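PDB 6XTZ: dally-like, isoform A from Drosophila melanogaster, which binds Wnt and Hedgehog proteins, shelters the palmitoleoyl lipid of Wnt, and probably serves as a GPI-linked cell-surface proteoglycan of the glypican family. Local coordinates for residues Asp71-Met76 against Lys457-Asn462; Glu66-Asp71 against His465-Asn470; Phe182-Asp187 against Ile300-Met305; Thr85-Ile90 against Arg201-Ala206; Arg38-Pro43 against Asn52-Met57. The protein carries 5 engineered substitutions. All blocks are in the same frame, centred on the assembly; numbering follows the deposited sequence. Where two conformers were deposited one is given.

Contact 1. Residues Asp71-Met76 against Lys457-Asn462; sequences DQISRM and KKFWSN
The main-chain oxygen of Q72 takes the helical bond from M76 N at 3.2 Å, and F459 CZ, the far end of a phenyl ring, comes to 3.5 Å from the same Q72 oxygen in plain contact. That ring is thrust at helix 51-110 because F459 carries CG anti to its backbone nitrogen (chi1 170°). M76 comes from the other direction and lays its sulfur over one face, with SD 3.7 Å from the centroid of the F459 ring, a Met-aromatic contact. A bend at the last torsion of M76 then brings CE over the ring too, where it makes a CH-pi contact and also reaches W460 CZ2 at 3.9 Å. I73 works at the rim instead, its CG1 lying in the plane of the phenyl ring while its CD1 rests 3.6 Å from W460 CZ3. Replacing F459 by alanine is likely to leave the M76 sulfur without its aromatic face and to open a gap beside Q72 and I73. Around this buried joint between helices 51-110 and 459-467, helix 263-283 closes in: W269 packs on M76 and meets the indole of W460 edge-to-face, while F265 gives W460 a second such pair.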
# COMPACT_ATOMS: atom_id res chain seq x y z
N ASP A 71 13.56 -10.41 -6.24
CA ASP A 71 13.54 -9.43 -7.33
C ASP A 71 12.14 -8.85 -7.53
O ASP A 71 11.99 -7.65 -7.77
CB ASP A 71 14.04 -10.08 -8.62
CG ASP A 71 14.01 -9.13 -9.80
OD1 ASP A 71 14.78 -8.15 -9.79
OD2 ASP A 71 13.22 -9.37 -10.74
N GLN A 72 11.11 -9.69 -7.42
CA GLN A 72 9.74 -9.21 -7.60
C GLN A 72 9.32 -8.28 -6.47
O GLN A 72 8.72 -7.23 -6.71
CB GLN A 72 8.78 -10.40 -7.70
CG GLN A 72 8.95 -11.23 -8.96
CD GLN A 72 8.47 -10.50 -10.20
OE1 GLN A 72 7.46 -9.80 -10.17
NE2 GLN A 72 9.21 -10.65 -11.30
N ILE A 73 9.64 -8.65 -5.22
CA ILE A 73 9.17 -7.89 -4.08
C ILE A 73 9.92 -6.56 -3.98
O ILE A 73 9.31 -5.50 -3.78
CB ILE A 73 9.32 -8.71 -2.79
CG1 ILE A 73 8.38 -9.91 -2.81
CG2 ILE A 73 9.05 -7.85 -1.57
CD1 ILE A 73 8.59 -10.88 -1.66
N SER A 74 11.25 -6.58 -4.13
CA SER A 74 12.02 -5.36 -3.98
C SER A 74 11.72 -4.36 -5.09
O SER A 74 11.77 -3.14 -4.86
CB SER A 74 13.52 -5.67 -3.95
OG SER A 74 13.96 -6.17 -5.20
N ARG A 75 11.41 -4.84 -6.30
CA ARG A 75 11.08 -3.94 -7.39
C ARG A 75 9.72 -3.28 -7.18
O ARG A 75 9.56 -2.09 -7.45
CB ARG A 75 11.13 -4.69 -8.72
CG ARG A 75 10.93 -3.82 -9.95
CD ARG A 75 11.78 -4.34 -11.10
NE ARG A 75 11.90 -5.80 -11.08
CZ ARG A 75 11.05 -6.63 -11.67
NH1 ARG A 75 10.01 -6.15 -12.35
NH2 ARG A 75 11.23 -7.94 -11.59
N MET A 76 8.74 -4.04 -6.69
CA MET A 76 7.46 -3.44 -6.33
C MET A 76 7.62 -2.47 -5.17
O MET A 76 7.08 -1.36 -5.19
CB MET A 76 6.45 -4.53 -5.97
CG MET A 76 5.13 -3.97 -5.46
SD MET A 76 4.06 -5.20 -4.68
CE MET A 76 5.01 -5.61 -3.22
N LYS A 457 -2.37 -5.29 -7.09
CA LYS A 457 -3.43 -5.77 -6.21
C LYS A 457 -3.29 -7.27 -5.95
O LYS A 457 -3.34 -7.71 -4.80
CB LYS A 457 -4.80 -5.46 -6.83
CG LYS A 457 -5.99 -5.92 -5.99
CD LYS A 457 -7.29 -5.34 -6.55
CE LYS A 457 -8.50 -5.79 -5.74
NZ LYS A 457 -8.74 -7.26 -5.86
N LYS A 458 -3.11 -8.06 -7.01
CA LYS A 458 -2.97 -9.50 -6.90
C LYS A 458 -1.50 -9.94 -6.90
O LYS A 458 -1.20 -11.06 -7.30
CB LYS A 458 -3.72 -10.19 -8.04
CG LYS A 458 -5.20 -9.85 -8.13
CD LYS A 458 -5.99 -10.55 -7.03
CE LYS A 458 -7.49 -10.38 -7.26
NZ LYS A 458 -8.28 -11.15 -6.26
N PHE A 459 -0.60 -9.07 -6.44
CA PHE A 459 0.83 -9.35 -6.55
C PHE A 459 1.21 -10.61 -5.78
O PHE A 459 1.96 -11.45 -6.28
CB PHE A 459 1.65 -8.15 -6.07
CG PHE A 459 3.11 -8.45 -5.92
CD1 PHE A 459 3.96 -8.37 -7.02
CD2 PHE A 459 3.65 -8.80 -4.69
CE1 PHE A 459 5.31 -8.65 -6.89
CE2 PHE A 459 5.00 -9.08 -4.56
CZ PHE A 459 5.83 -9.00 -5.66
N TRP A 460 0.71 -10.74 -4.55
CA TRP A 460 1.17 -11.82 -3.68
C TRP A 460 0.59 -13.17 -4.10
O TRP A 460 1.30 -14.18 -4.07
CB TRP A 460 0.82 -11.50 -2.23
CG TRP A 460 1.51 -10.25 -1.75
CD1 TRP A 460 0.97 -9.00 -1.68
CD2 TRP A 460 2.87 -10.13 -1.32
NE1 TRP A 460 1.90 -8.11 -1.21
CE2 TRP A 460 3.08 -8.78 -0.99
CE3 TRP A 460 3.92 -11.03 -1.18
CZ2 TRP A 460 4.30 -8.31 -0.52
CZ3 TRP A 460 5.14 -10.56 -0.71
CH2 TRP A 460 5.32 -9.21 -0.39
N SER A 461 -0.69 -13.21 -4.49
CA SER A 461 -1.27 -14.47 -4.94
C SER A 461 -0.78 -14.86 -6.33
O SER A 461 -0.92 -16.03 -6.71
CB SER A 461 -2.80 -14.38 -4.94
OG SER A 461 -3.27 -13.35 -5.78
N ASN A 462 -0.21 -13.92 -7.08
CA ASN A 462 0.33 -14.20 -8.40
C ASN A 462 1.77 -14.67 -8.37
O ASN A 462 2.27 -15.16 -9.39
CB ASN A 462 0.21 -12.95 -9.28
CG ASN A 462 0.52 -13.23 -10.74
OD1 ASN A 462 -0.32 -13.76 -11.47
ND2 ASN A 462 1.72 -12.87 -11.18

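Contact 2. Residues Glu66-Asp71 against His465-Asn470; sequences EGHTKD and HSVCSN
Where helix 459-467 runs out into a disulfide-bonded turn, S466 and V467 in its last residues receive one imidazole, that of H68 from helix 51-110. A chi1 of -178° swings the H68 ring away from its own N and carries it to the end of helix 459-467. NE2 of H68 then lies 3.0 Å from S466 OG in a hydrogen bond at 157° whose donor may be either partner; the hydroxyl sits at the ring edge, near its plane. A face of the same ring takes V467, whose CA stands 4.3 Å from the H68 centroid as a CH-pi contact. The methyl CG2 of V467 tucks against H68 CD2 at 3.4 Å. In the all-helical glypican fold this is a surface joint, and the turn beyond it is tied back by the disulfide from C468 to C251 of helix 248-258. With an alanine at H68, the S466 hydroxyl would probably lose this partner and the flank of V467 its flat cover. N470, poorly ordered, brings its amide obliquely to the imidazole, while its OD1 is hydrogen-bonded to I473 N. Inside the turn, S469 OG donates to H465 O at 3.0 Å, the donor standing almost in line with the carbonyl bond.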
# COMPACT_ATOMS: atom_id res chain seq x y z
N GLU A 66 14.03 -18.09 -3.90
CA GLU A 66 14.33 -16.91 -3.09
C GLU A 66 14.83 -15.76 -3.96
O GLU A 66 14.53 -14.60 -3.68
CB GLU A 66 15.35 -17.26 -2.01
CG GLU A 66 14.75 -17.97 -0.81
CD GLU A 66 15.77 -18.33 0.25
OE1 GLU A 66 16.96 -18.52 -0.11
OE2 GLU A 66 15.39 -18.42 1.43
N GLY A 67 15.58 -16.07 -5.02
CA GLY A 67 16.02 -15.02 -5.93
C GLY A 67 14.87 -14.41 -6.71
O GLY A 67 14.81 -13.19 -6.88
N HIS A 68 13.95 -15.24 -7.20
CA HIS A 68 12.84 -14.74 -8.00
C HIS A 68 11.90 -13.87 -7.17
O HIS A 68 11.45 -12.82 -7.63
CB HIS A 68 12.08 -15.90 -8.64
CG HIS A 68 10.95 -15.47 -9.52
ND1 HIS A 68 11.09 -15.33 -10.89
CD2 HIS A 68 9.66 -15.16 -9.24
CE1 HIS A 68 9.93 -14.95 -11.41
NE2 HIS A 68 9.05 -14.84 -10.43
N THR A 69 11.59 -14.30 -5.94
CA THR A 69 10.70 -13.51 -5.10
C THR A 69 11.38 -12.23 -4.62
O THR A 69 10.73 -11.19 -4.51
CB THR A 69 10.23 -14.34 -3.90
OG1 THR A 69 11.36 -14.74 -3.11
CG2 THR A 69 9.48 -15.58 -4.38
N LYS A 70 12.68 -12.30 -4.34
CA LYS A 70 13.40 -11.10 -3.91
C LYS A 70 13.37 -10.02 -4.98
O LYS A 70 13.18 -8.84 -4.68
CB LYS A 70 14.84 -11.45 -3.54
CG LYS A 70 15.68 -10.26 -3.11
CD LYS A 70 17.11 -10.68 -2.79
CE LYS A 70 17.96 -9.48 -2.38
NZ LYS A 70 17.44 -8.83 -1.14
N ASP A 71 13.56 -10.41 -6.24
CA ASP A 71 13.54 -9.43 -7.33
C ASP A 71 12.14 -8.85 -7.53
O ASP A 71 11.99 -7.65 -7.77
CB ASP A 71 14.04 -10.08 -8.62
CG ASP A 71 14.01 -9.13 -9.80
OD1 ASP A 71 14.78 -8.15 -9.79
OD2 ASP A 71 13.22 -9.37 -10.74
N HIS A 465 2.17 -18.31 -9.46
CA HIS A 465 1.99 -18.37 -10.91
C HIS A 465 3.15 -17.72 -11.65
O HIS A 465 3.50 -18.15 -12.75
CB HIS A 465 0.67 -17.72 -11.30
CG HIS A 465 -0.52 -18.34 -10.65
ND1 HIS A 465 -1.25 -19.35 -11.24
CD2 HIS A 465 -1.10 -18.10 -9.45
CE1 HIS A 465 -2.24 -19.71 -10.43
NE2 HIS A 465 -2.17 -18.96 -9.34
N SER A 466 3.77 -16.70 -11.05
CA SER A 466 4.92 -16.06 -11.69
C SER A 466 6.16 -16.94 -11.60
O SER A 466 6.94 -17.01 -12.55
CB SER A 466 5.18 -14.70 -11.05
OG SER A 466 6.36 -14.12 -11.55
N VAL A 467 6.34 -17.63 -10.47
CA VAL A 467 7.51 -18.50 -10.31
C VAL A 467 7.44 -19.68 -11.28
O VAL A 467 8.45 -20.09 -11.85
CB VAL A 467 7.63 -18.96 -8.85
CG1 VAL A 467 8.75 -19.98 -8.70
CG2 VAL A 467 7.86 -17.77 -7.93
N CYS A 468 6.24 -20.23 -11.48
CA CYS A 468 6.07 -21.41 -12.33
C CYS A 468 6.06 -21.08 -13.82
O CYS A 468 5.72 -21.96 -14.62
CB CYS A 468 4.79 -22.15 -11.95
SG CYS A 468 4.76 -22.77 -10.25
N SER A 469 6.42 -19.86 -14.21
CA SER A 469 6.41 -19.47 -15.62
C SER A 469 7.77 -19.01 -16.13
O SER A 469 7.86 -18.58 -17.29
CB SER A 469 5.38 -18.35 -15.85
OG SER A 469 4.06 -18.81 -15.63
N ASN A 470 8.82 -19.08 -15.32
CA ASN A 470 10.14 -18.62 -15.73
C ASN A 470 10.89 -19.74 -16.46
O ASN A 470 10.39 -20.85 -16.63
CB ASN A 470 10.93 -18.11 -14.53
CG ASN A 470 11.04 -19.13 -13.41
OD1 ASN A 470 10.77 -20.31 -13.59
ND2 ASN A 470 11.43 -18.66 -12.23

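Contact 3. Residues Phe182-Asp187 against Ile300-Met305; sequences FGDVPD and ISEAIM
F182 and A303 meet where a type II' beta turn, F182 to V185, leads into helix 185-216 and lies against helix 296-322. A small residue permits a close approach: the CA atoms of F182 and A303 are 4.4 Å apart, and F182 CB touches A303 CB at 3.7 Å. Beside them V185 sends CG2 onto the E302 carboxylate carbon, with CG2 3.6 Å from CD, so a methyl group rests against the end of an extended glutamate chain. D184 approaches the same carboxylate, its OD1 4.2 Å from E302 OE2, with the two carboxylate planes 80° apart. Such like charges would tend to raise each other's proton affinity; both residues touch a crystal neighbour, which may influence their positions. What positions this first shell is the turn itself. G183 adopts phi 78° and psi -143°, where a CB would be jammed against the F182 carbonyl oxygen, so glycine suits the corner. The F182 oxygen accepts a hydrogen bond from N306 ND2, a second tie to helix 296-322. The phenyl ring is placed further by Y151 of helix 139-158, which it meets edge-to-face, and by P186, whose CG lies in the ring plane, 3.7 Å from F182 CD2.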
# COMPACT_ATOMS: atom_id res chain seq x y z
N PHE A 182 -21.03 34.36 9.19
CA PHE A 182 -20.94 34.18 7.74
C PHE A 182 -21.90 33.11 7.23
O PHE A 182 -21.78 32.69 6.07
CB PHE A 182 -19.51 33.82 7.34
CG PHE A 182 -18.48 34.82 7.78
CD1 PHE A 182 -18.80 36.16 7.91
CD2 PHE A 182 -17.18 34.41 8.06
CE1 PHE A 182 -17.85 37.08 8.31
CE2 PHE A 182 -16.23 35.33 8.46
CZ PHE A 182 -16.56 36.66 8.59
N GLY A 183 -22.85 32.67 8.05
CA GLY A 183 -23.70 31.56 7.67
C GLY A 183 -22.99 30.23 7.83
O GLY A 183 -22.21 30.05 8.78
N ASP A 184 -23.24 29.29 6.92
CA ASP A 184 -22.63 27.97 6.96
C ASP A 184 -21.40 27.86 6.07
O ASP A 184 -20.87 26.76 5.90
CB ASP A 184 -23.66 26.90 6.58
CG ASP A 184 -24.26 27.13 5.20
OD1 ASP A 184 -23.85 28.09 4.51
OD2 ASP A 184 -25.15 26.35 4.80
N VAL A 185 -20.94 28.98 5.50
CA VAL A 185 -19.79 28.93 4.59
C VAL A 185 -18.51 28.51 5.32
O VAL A 185 -17.79 27.64 4.79
CB VAL A 185 -19.64 30.28 3.86
CG1 VAL A 185 -18.37 30.29 3.02
CG2 VAL A 185 -20.86 30.55 3.00
N PRO A 186 -18.16 29.05 6.49
CA PRO A 186 -16.94 28.58 7.16
C PRO A 186 -16.98 27.11 7.54
O PRO A 186 -15.98 26.40 7.36
CB PRO A 186 -16.86 29.48 8.40
CG PRO A 186 -17.59 30.71 8.02
CD PRO A 186 -18.73 30.23 7.18
N ASP A 187 -18.11 26.63 8.06
CA ASP A 187 -18.20 25.23 8.47
C ASP A 187 -18.10 24.30 7.26
O ASP A 187 -17.42 23.27 7.33
CB ASP A 187 -19.50 24.98 9.23
CG ASP A 187 -19.52 25.67 10.58
OD1 ASP A 187 -18.44 25.79 11.20
OD2 ASP A 187 -20.61 26.09 11.02
N ILE A 300 -16.65 33.60 -0.58
CA ILE A 300 -16.46 34.84 0.16
C ILE A 300 -17.64 35.77 -0.05
O ILE A 300 -18.10 36.44 0.88
CB ILE A 300 -15.13 35.51 -0.24
CG1 ILE A 300 -13.95 34.59 0.08
CG2 ILE A 300 -14.96 36.85 0.47
CD1 ILE A 300 -12.61 35.16 -0.32
N SER A 301 -18.15 35.83 -1.28
CA SER A 301 -19.29 36.70 -1.58
C SER A 301 -20.53 36.26 -0.81
O SER A 301 -21.32 37.10 -0.36
CB SER A 301 -19.57 36.71 -3.08
OG SER A 301 -18.46 37.24 -3.79
N GLU A 302 -20.72 34.95 -0.64
CA GLU A 302 -21.85 34.48 0.15
C GLU A 302 -21.64 34.78 1.63
O GLU A 302 -22.60 35.10 2.34
CB GLU A 302 -22.05 32.97 -0.06
CG GLU A 302 -23.25 32.41 0.69
CD GLU A 302 -23.42 30.92 0.49
OE1 GLU A 302 -22.59 30.31 -0.22
OE2 GLU A 302 -24.40 30.36 1.03
N ALA A 303 -20.39 34.70 2.11
CA ALA A 303 -20.11 35.04 3.50
C ALA A 303 -20.37 36.52 3.76
O ALA A 303 -20.92 36.88 4.81
CB ALA A 303 -18.67 34.67 3.85
N ILE A 304 -19.98 37.39 2.83
CA ILE A 304 -20.23 38.82 2.99
C ILE A 304 -21.72 39.11 2.90
O ILE A 304 -22.26 39.93 3.66
CB ILE A 304 -19.43 39.62 1.95
CG1 ILE A 304 -17.93 39.40 2.15
CG2 ILE A 304 -19.77 41.10 2.03
CD1 ILE A 304 -17.43 39.81 3.52
N MET A 305 -22.42 38.45 1.97
CA MET A 305 -23.87 38.61 1.88
C MET A 305 -24.56 38.18 3.16
O MET A 305 -25.52 38.83 3.61
CB MET A 305 -24.40 37.82 0.68
CG MET A 305 -25.87 37.45 0.76
SD MET A 305 -26.37 36.39 -0.62
CE MET A 305 -27.86 35.65 0.03

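Contact 4. Residues Thr85-Ile90 against Arg201-Ala206; sequences TKFKDI and RTYGQA
K88 and G204 are the nearest CA pair, 6.5 Å apart, between two helical segments that run nearly antiparallel at 151° with axes 9.4 Å apart. The glycine shows how a missing side chain lets a large one in. With chi1 at 171°, F87 points its ring at the partner helix and presses it onto the main chain, CE2 lying 3.6 Å from G204 N; a CB on G204 would collide with F87 CD2. A face of the phenyl ring takes the edge of Y203 in a T-shaped stack, the centroids 5.5 Å apart and the planes at 65°. Y203 CD2 leads this edge, 3.9 Å from F87 CE1. K88 behaves differently: its chain, extended beyond CG, passes G204 with CE 3.7 Å from the glycine O. Its ammonium nitrogen ends 3.6 Å from Q205 NE2, but its hydrogen bond goes to T208 OG1, one turn along the same partner helix. Helices 51-110 and 185-216 are thereby joined in the buried middle of the bundle. Helix 441-455 covers F87 with V446 and I449, helix 263-283 lines Y203 with M276, V279, A280 and L283, and helix 513-538 packs on the partner helix at T202 and A206.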
# COMPACT_ATOMS: atom_id res chain seq x y z
N THR A 85 7.19 9.09 -2.56
CA THR A 85 8.05 10.25 -2.37
C THR A 85 7.74 11.34 -3.39
O THR A 85 7.74 12.53 -3.06
CB THR A 85 9.52 9.84 -2.44
OG1 THR A 85 9.82 8.94 -1.36
CG2 THR A 85 10.43 11.05 -2.35
N LYS A 86 7.49 10.94 -4.64
CA LYS A 86 7.12 11.92 -5.66
C LYS A 86 5.78 12.57 -5.33
O LYS A 86 5.60 13.77 -5.54
CB LYS A 86 7.07 11.25 -7.03
CG LYS A 86 6.73 12.19 -8.18
CD LYS A 86 6.65 11.46 -9.51
CE LYS A 86 6.30 12.41 -10.65
NZ LYS A 86 6.17 11.70 -11.95
N PHE A 87 4.85 11.79 -4.79
CA PHE A 87 3.54 12.32 -4.41
C PHE A 87 3.68 13.37 -3.31
O PHE A 87 3.09 14.45 -3.39
CB PHE A 87 2.63 11.18 -3.97
CG PHE A 87 1.33 11.64 -3.36
CD1 PHE A 87 0.27 12.01 -4.17
CD2 PHE A 87 1.18 11.69 -1.99
CE1 PHE A 87 -0.93 12.43 -3.61
CE2 PHE A 87 -0.01 12.11 -1.42
CZ PHE A 87 -1.06 12.47 -2.23
N LYS A 88 4.45 13.06 -2.27
CA LYS A 88 4.62 14.00 -1.17
C LYS A 88 5.33 15.27 -1.62
O LYS A 88 4.94 16.38 -1.25
CB LYS A 88 5.39 13.34 -0.02
CG LYS A 88 4.68 12.15 0.60
CD LYS A 88 5.58 11.48 1.62
CE LYS A 88 4.97 10.19 2.14
NZ LYS A 88 5.90 9.49 3.06
N ASP A 89 6.38 15.12 -2.44
CA ASP A 89 7.13 16.29 -2.90
C ASP A 89 6.26 17.20 -3.76
O ASP A 89 6.37 18.43 -3.68
CB ASP A 89 8.36 15.85 -3.69
CG ASP A 89 9.39 15.15 -2.82
OD1 ASP A 89 9.46 15.45 -1.61
OD2 ASP A 89 10.15 14.31 -3.35
N ILE A 90 5.38 16.62 -4.58
CA ILE A 90 4.52 17.42 -5.44
C ILE A 90 3.52 18.22 -4.61
O ILE A 90 3.33 19.42 -4.83
CB ILE A 90 3.80 16.52 -6.47
CG1 ILE A 90 4.78 16.06 -7.55
CG2 ILE A 90 2.62 17.25 -7.09
CD1 ILE A 90 4.18 15.11 -8.56
N ARG A 201 -2.86 13.26 2.77
CA ARG A 201 -1.75 12.75 3.57
C ARG A 201 -1.82 11.23 3.71
O ARG A 201 -0.82 10.54 3.52
CB ARG A 201 -1.74 13.42 4.94
CG ARG A 201 -0.87 12.68 5.95
CD ARG A 201 -0.73 13.45 7.25
NE ARG A 201 -0.09 12.64 8.28
CZ ARG A 201 1.22 12.44 8.38
NH1 ARG A 201 2.05 13.01 7.52
NH2 ARG A 201 1.70 11.68 9.35
N THR A 202 -3.01 10.71 4.03
CA THR A 202 -3.15 9.27 4.24
C THR A 202 -2.83 8.49 2.96
O THR A 202 -2.24 7.40 3.03
CB THR A 202 -4.57 8.95 4.72
OG1 THR A 202 -4.86 9.72 5.89
CG2 THR A 202 -4.71 7.47 5.04
N TYR A 203 -3.19 9.04 1.80
CA TYR A 203 -2.90 8.38 0.53
C TYR A 203 -1.41 8.14 0.37
O TYR A 203 -0.97 7.03 0.05
CB TYR A 203 -3.45 9.24 -0.61
CG TYR A 203 -3.50 8.57 -1.96
CD1 TYR A 203 -4.42 7.57 -2.23
CD2 TYR A 203 -2.66 8.98 -2.99
CE1 TYR A 203 -4.48 6.97 -3.47
CE2 TYR A 203 -2.71 8.38 -4.24
CZ TYR A 203 -3.62 7.38 -4.47
OH TYR A 203 -3.68 6.78 -5.71
N GLY A 204 -0.60 9.18 0.59
CA GLY A 204 0.84 9.02 0.50
C GLY A 204 1.46 8.26 1.65
O GLY A 204 2.44 7.53 1.46
N GLN A 205 0.91 8.41 2.86
CA GLN A 205 1.48 7.71 4.00
C GLN A 205 1.19 6.21 3.93
O GLN A 205 2.07 5.39 4.24
CB GLN A 205 0.93 8.29 5.31
CG GLN A 205 1.42 9.69 5.61
CD GLN A 205 2.92 9.76 5.80
OE1 GLN A 205 3.54 8.82 6.28
NE2 GLN A 205 3.51 10.89 5.42
N ALA A 206 -0.02 5.83 3.53
CA ALA A 206 -0.35 4.42 3.38
C ALA A 206 0.48 3.78 2.27
O ALA A 206 0.89 2.62 2.39
CB ALA A 206 -1.84 4.24 3.11

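Contact 5. Residues Arg38-Pro43 against Asn52-Met57; sequences RYCESP and NMETRM
E54 reaches out of helix 51-110 and offers its carboxylate to three successive backbone N-H groups, those of R38, Y39 and C40, a clear case of one side chain fixing a loop. Both chi1 and chi2 of E54 lie at -173°, an extended course that gives the chain the span to reach the loop. OE1 takes R38 N at 2.9 Å on its syn lone pair. OE2 accepts twice: from Y39 N at 2.6 Å, which comes from above the carboxylate plane, and from C40 N at 2.8 Å, nearly in line with the C-O bond. R38 sets off with CG beside its own nitrogen and then bends at chi3 (-72°), folding its guanidinium back toward the helix. There NE gives a hydrogen bond to a water, which donates in turn to E54 OE1, and R38 NH2 is 2.9 Å from T55 OG1, a hydroxyl also hydrogen-bonded to Y51 O. This bend also lays R38 along Y39: its CB sits over the centre of the phenol ring, and Y39 OH over the guanidinium face. C40 continues into the disulfide with C236. So many donors around the buried carboxylate would probably favour its ionised form, its charge shared among main-chain dipoles and a water rather than met by a direct salt bridge.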
# COMPACT_ATOMS: atom_id res chain seq x y z
N ARG A 38 16.69 -38.02 0.40
CA ARG A 38 15.89 -37.32 1.40
C ARG A 38 14.56 -36.82 0.86
O ARG A 38 13.56 -36.81 1.60
CB ARG A 38 16.67 -36.13 1.96
CG ARG A 38 17.91 -36.52 2.75
CD ARG A 38 18.59 -35.29 3.33
NE ARG A 38 19.27 -34.50 2.30
CZ ARG A 38 19.98 -33.41 2.55
NH1 ARG A 38 20.10 -32.97 3.80
NH2 ARG A 38 20.57 -32.76 1.56
N TYR A 39 14.52 -36.40 -0.40
CA TYR A 39 13.33 -35.76 -0.96
C TYR A 39 12.71 -36.57 -2.09
O TYR A 39 11.49 -36.75 -2.12
CB TYR A 39 13.67 -34.35 -1.45
CG TYR A 39 14.52 -33.57 -0.47
CD1 TYR A 39 14.07 -33.32 0.82
CD2 TYR A 39 15.76 -33.07 -0.84
CE1 TYR A 39 14.84 -32.61 1.72
CE2 TYR A 39 16.53 -32.35 0.05
CZ TYR A 39 16.07 -32.12 1.33
OH TYR A 39 16.84 -31.41 2.22
N CYS A 40 13.52 -37.05 -3.03
CA CYS A 40 12.98 -37.91 -4.08
C CYS A 40 12.65 -39.29 -3.52
O CYS A 40 13.09 -39.67 -2.43
CB CYS A 40 13.98 -38.04 -5.23
SG CYS A 40 14.60 -36.48 -5.89
N GLU A 41 11.87 -40.04 -4.28
CA GLU A 41 11.58 -41.42 -3.93
C GLU A 41 12.78 -42.30 -4.27
O GLU A 41 13.42 -42.13 -5.31
CB GLU A 41 10.34 -41.92 -4.66
CG GLU A 41 9.92 -43.33 -4.27
CD GLU A 41 8.69 -43.81 -5.02
OE1 GLU A 41 8.29 -43.14 -5.99
OE2 GLU A 41 8.13 -44.86 -4.63
N SER A 42 13.09 -43.24 -3.38
CA SER A 42 14.14 -44.23 -3.57
C SER A 42 13.50 -45.61 -3.56
O SER A 42 13.52 -46.30 -2.53
CB SER A 42 15.22 -44.12 -2.50
OG SER A 42 16.08 -43.02 -2.75
N PRO A 43 12.91 -46.03 -4.67
CA PRO A 43 12.23 -47.33 -4.71
C PRO A 43 13.23 -48.46 -4.85
O PRO A 43 14.44 -48.26 -4.94
CB PRO A 43 11.34 -47.20 -5.95
CG PRO A 43 12.09 -46.30 -6.85
CD PRO A 43 12.81 -45.31 -5.95
N ASN A 52 24.47 -36.64 -3.26
CA ASN A 52 25.12 -35.36 -3.55
C ASN A 52 24.42 -34.63 -4.69
O ASN A 52 24.33 -33.40 -4.68
CB ASN A 52 26.59 -35.59 -3.87
CG ASN A 52 27.38 -36.11 -2.69
OD1 ASN A 52 27.17 -35.68 -1.55
ND2 ASN A 52 28.28 -37.04 -2.94
N MET A 53 23.93 -35.37 -5.69
CA MET A 53 23.17 -34.73 -6.76
C MET A 53 21.88 -34.12 -6.23
O MET A 53 21.50 -33.01 -6.63
CB MET A 53 22.86 -35.74 -7.86
CG MET A 53 24.08 -36.26 -8.60
SD MET A 53 23.65 -37.62 -9.70
CE MET A 53 22.40 -36.84 -10.73
N GLU A 54 21.21 -34.82 -5.32
CA GLU A 54 19.98 -34.30 -4.74
C GLU A 54 20.24 -33.05 -3.91
O GLU A 54 19.45 -32.10 -3.95
CB GLU A 54 19.32 -35.38 -3.88
CG GLU A 54 17.94 -35.01 -3.36
CD GLU A 54 17.40 -36.03 -2.38
OE1 GLU A 54 18.19 -36.56 -1.58
OE2 GLU A 54 16.18 -36.29 -2.42
N THR A 55 21.34 -33.03 -3.15
CA THR A 55 21.64 -31.87 -2.32
C THR A 55 21.94 -30.64 -3.18
O THR A 55 21.48 -29.54 -2.87
CB THR A 55 22.82 -32.18 -1.39
OG1 THR A 55 22.50 -33.31 -0.57
CG2 THR A 55 23.12 -30.98 -0.50
N ARG A 56 22.71 -30.82 -4.26
CA ARG A 56 23.01 -29.70 -5.15
C ARG A 56 21.73 -29.12 -5.75
O ARG A 56 21.50 -27.90 -5.69
CB ARG A 56 23.97 -30.14 -6.25
CG ARG A 56 24.06 -29.15 -7.41
CD ARG A 56 25.04 -29.61 -8.48
NE ARG A 56 26.42 -29.23 -8.18
CZ ARG A 56 27.32 -30.05 -7.66
NH1 ARG A 56 27.00 -31.31 -7.38
NH2 ARG A 56 28.55 -29.62 -7.42
N MET A 57 20.89 -29.97 -6.32
CA MET A 57 19.63 -29.51 -6.89
C MET A 57 18.68 -28.97 -5.83
O MET A 57 17.83 -28.13 -6.15
CB MET A 57 18.97 -30.64 -7.68
CG MET A 57 19.82 -31.19 -8.81
SD MET A 57 19.02 -32.52 -9.72
CE MET A 57 18.88 -33.77 -8.44
O HOH W 1 19.87 -35.15 -0.47

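Helix 51-110 is the common thread: contact 5 near its start, then contacts 2, 1 and 4 all use it. Contacts 1 and 2 are neighbours, centres 9 Å apart and sharing D71, and together fix helix 459-467 along it. Contact 4 lies about 21 Å from contact 1, centre to centre, and pairs helix 51-110 with helix 185-216, whose start belongs to contact 3, about 32 Å away centre to centre. Contacts 3 and 5 are on opposite sides of the chain's centre, their own centres about 80 Å apart. The bound O-palmitoleoyl serine lies nearest contact 3, about 8 Å from the V185 side chain, and about 12 Å from F87 in contact 4; its pocket includes L189 of helix 185-216.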